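Local coordinates for protein cephalosporin acylase (PDB 2NLZ) that is of unestablished function but probably acts as a cephalosporin acylase of the gamma-glutamyltranspeptidase family, in the N-terminal nucleophile (Ntn) hydrolase clan, at residues 395-400 with 415-420. The protein carries 1 engineered substitution. Numbering follows the deposited sequence.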
loop_
_atom_site.group_PDB
_atom_site.type_symbol
_atom_site.label_atom_id
_atom_site.label_comp_id
_atom_site.label_asym_id
_atom_site.label_seq_id
_atom_site.Cartn_x
_atom_site.Cartn_y
_atom_site.Cartn_z
ATOM N N GLN D 395 -8.447 41.595 1.662
ATOM C CA GLN D 395 -9.074 40.476 0.964
ATOM C C GLN D 395 -9.504 40.816 -0.466
ATOM O O GLN D 395 -9.662 41.984 -0.818
ATOM C CB GLN D 395 -10.292 40.002 1.760
ATOM C CG GLN D 395 -11.397 41.035 1.911
ATOM C CD GLN D 395 -12.605 40.469 2.615
ATOM O OE1 GLN D 395 -12.697 39.257 2.796
ATOM N NE2 GLN D 395 -13.538 41.333 3.016
ATOM N N ASN D 396 -9.694 39.794 -1.292
ATOM C CA ASN D 396 -10.280 39.997 -2.622
ATOM C C ASN D 396 -11.661 39.357 -2.786
ATOM O O ASN D 396 -12.050 38.985 -3.885
ATOM C CB ASN D 396 -9.320 39.592 -3.758
ATOM C CG ASN D 396 -9.186 38.082 -3.924
ATOM O OD1 ASN D 396 -9.169 37.329 -2.957
ATOM N ND2 ASN D 396 -9.078 37.646 -5.161
ATOM N N ARG D 397 -12.408 39.288 -1.685
ATOM C CA ARG D 397 -13.733 38.639 -1.634
ATOM C C ARG D 397 -14.757 39.080 -2.682
ATOM O O ARG D 397 -15.564 38.272 -3.113
ATOM C CB ARG D 397 -14.330 38.779 -0.233
ATOM C CG ARG D 397 -15.622 38.017 -0.014
ATOM C CD ARG D 397 -15.505 36.543 -0.359
ATOM N NE ARG D 397 -14.472 35.868 0.415
ATOM C CZ ARG D 397 -14.301 34.553 0.418
ATOM N NH1 ARG D 397 -15.102 33.774 -0.312
ATOM N NH2 ARG D 397 -13.336 34.016 1.158
ATOM N N GLY D 398 -14.707 40.339 -3.103
ATOM C CA GLY D 398 -15.609 40.861 -4.130
ATOM C C GLY D 398 -15.496 40.196 -5.491
ATOM O O GLY D 398 -16.374 40.359 -6.343
ATOM N N HIS D 399 -14.420 39.435 -5.693
ATOM C CA HIS D 399 -14.228 38.642 -6.906
ATOM C C HIS D 399 -15.330 37.582 -7.100
ATOM O O HIS D 399 -15.564 37.131 -8.223
ATOM C CB HIS D 399 -12.845 37.996 -6.886
ATOM C CG HIS D 399 -12.527 37.186 -8.104
ATOM N ND1 HIS D 399 -12.019 37.747 -9.256
ATOM C CD2 HIS D 399 -12.630 35.857 -8.344
ATOM C CE1 HIS D 399 -11.824 36.798 -10.153
ATOM N NE2 HIS D 399 -12.188 35.644 -9.626
ATOM N N ASN D 400 -16.009 37.217 -6.010
ATOM C CA ASN D 400 -17.106 36.241 -6.032
ATOM C C ASN D 400 -18.404 36.761 -6.658
ATOM O O ASN D 400 -19.271 35.973 -7.051
ATOM C CB ASN D 400 -17.398 35.728 -4.613
ATOM C CG ASN D 400 -16.605 34.483 -4.256
ATOM O OD1 ASN D 400 -16.609 33.493 -4.993
ATOM N ND2 ASN D 400 -15.929 34.523 -3.111
ATOM N N LYS D 415 -23.768 45.356 -0.757
ATOM C CA LYS D 415 -24.235 43.980 -0.702
ATOM C C LYS D 415 -23.049 43.085 -0.353
ATOM O O LYS D 415 -21.931 43.358 -0.777
ATOM C CB LYS D 415 -24.814 43.603 -2.063
ATOM C CG LYS D 415 -25.227 42.149 -2.224
ATOM C CD LYS D 415 -25.588 41.858 -3.672
ATOM C CE LYS D 415 -26.328 40.550 -3.806
ATOM N NZ LYS D 415 -26.573 40.206 -5.215
ATOM N N ARG D 416 -23.267 42.035 0.431
ATOM C CA ARG D 416 -22.195 41.058 0.630
ATOM C C ARG D 416 -22.433 39.800 -0.207
ATOM O O ARG D 416 -23.580 39.380 -0.403
ATOM C CB ARG D 416 -21.974 40.747 2.111
ATOM C CG ARG D 416 -23.223 40.370 2.830
ATOM C CD ARG D 416 -23.372 41.141 4.121
ATOM N NE ARG D 416 -24.695 40.892 4.685
ATOM C CZ ARG D 416 -24.911 40.321 5.866
ATOM N NH1 ARG D 416 -23.886 39.953 6.629
ATOM N NH2 ARG D 416 -26.151 40.127 6.289
ATOM N N THR D 417 -21.343 39.226 -0.716
ATOM C CA THR D 417 -21.423 38.173 -1.732
ATOM C C THR D 417 -21.519 36.756 -1.177
ATOM O O THR D 417 -21.254 36.518 0.009
ATOM C CB THR D 417 -20.207 38.211 -2.675
ATOM O OG1 THR D 417 -20.301 37.132 -3.609
ATOM C CG2 THR D 417 -18.909 38.099 -1.886
ATOM N N TYR D 418 -21.918 35.837 -2.060
ATOM C CA TYR D 418 -21.714 34.407 -1.900
ATOM C C TYR D 418 -20.323 34.197 -1.325
ATOM O O TYR D 418 -19.323 34.614 -1.922
ATOM C CB TYR D 418 -21.834 33.735 -3.272
ATOM C CG TYR D 418 -21.653 32.232 -3.305
ATOM C CD1 TYR D 418 -20.392 31.664 -3.426
ATOM C CD2 TYR D 418 -22.751 31.377 -3.254
ATOM C CE1 TYR D 418 -20.224 30.288 -3.462
ATOM C CE2 TYR D 418 -22.597 29.999 -3.295
ATOM C CZ TYR D 418 -21.329 29.461 -3.399
ATOM O OH TYR D 418 -21.168 28.097 -3.444
ATOM N N HIS D 419 -20.269 33.557 -0.158
ATOM C CA HIS D 419 -19.027 33.411 0.601
ATOM C C HIS D 419 -18.657 31.942 0.738
ATOM O O HIS D 419 -19.508 31.125 1.064
ATOM C CB HIS D 419 -19.188 34.039 1.987
ATOM C CG HIS D 419 -18.004 34.839 2.425
ATOM N ND1 HIS D 419 -16.857 34.258 2.922
ATOM C CD2 HIS D 419 -17.789 36.173 2.445
ATOM C CE1 HIS D 419 -15.987 35.201 3.231
ATOM N NE2 HIS D 419 -16.526 36.374 2.949
ATOM N N THR D 420 -17.390 31.617 0.494
ATOM C CA THR D 420 -16.935 30.217 0.478
ATOM C C THR D 420 -16.572 29.648 1.846
ATOM O O THR D 420 -16.696 28.445 2.082
ATOM C CB THR D 420 -15.723 30.027 -0.447
ATOM O OG1 THR D 420 -14.673 30.932 -0.061
ATOM C CG2 THR D 420 -16.130 30.257 -1.899
HETATM O O HOH W 1 -11.989 31.063 0.358
#
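Within the long connection between strands 392-393 and 424-428 of this gamma-glutamyltranspeptidase-like fold, the 3-10 turn 397-400 packs on the irregular segment 417-420, chiefly through Arg397 on His419 and Thr420. The Arg397 guanidinium lies flat on one face of the His419 imidazole, with centres 3.7 Å apart and planes at 19°. Arg397 CD covers the same ring face as a CH-pi contact, 3.7 Å from the centroid of the His419 ring. CG of Arg397 is anti to the backbone N, and bends at chi2 and chi3 fold the chain over the ring. Arg397 NH1 then donates to Thr420 OG1 at 2.9 Å. The bond is nearly straight (172°), and the hydroxyl lies in the guanidinium plane. A water 2.7 Å from Thr420 OG1 also takes a weak bond from Arg397 NH2. A leucine in place of Arg397 would probably leave Thr420 OG1 without this donor and the His419 face without its flat cover. Beside the stack, Thr417 CG2 sits 3.8 Å from Arg397 CG. Thr417 OG1 lies 3.4 Å from Asn400 CB and is hydrogen-bonded to Asn409. The contact is buried. Phe73 of strand 71-78 meets the His419 ring edge-to-face, and Asp71 forms a weak hydrogen bond with His419 NE2. The Tyr418 side chain touches Phe308 and Met312 of helix 294-314.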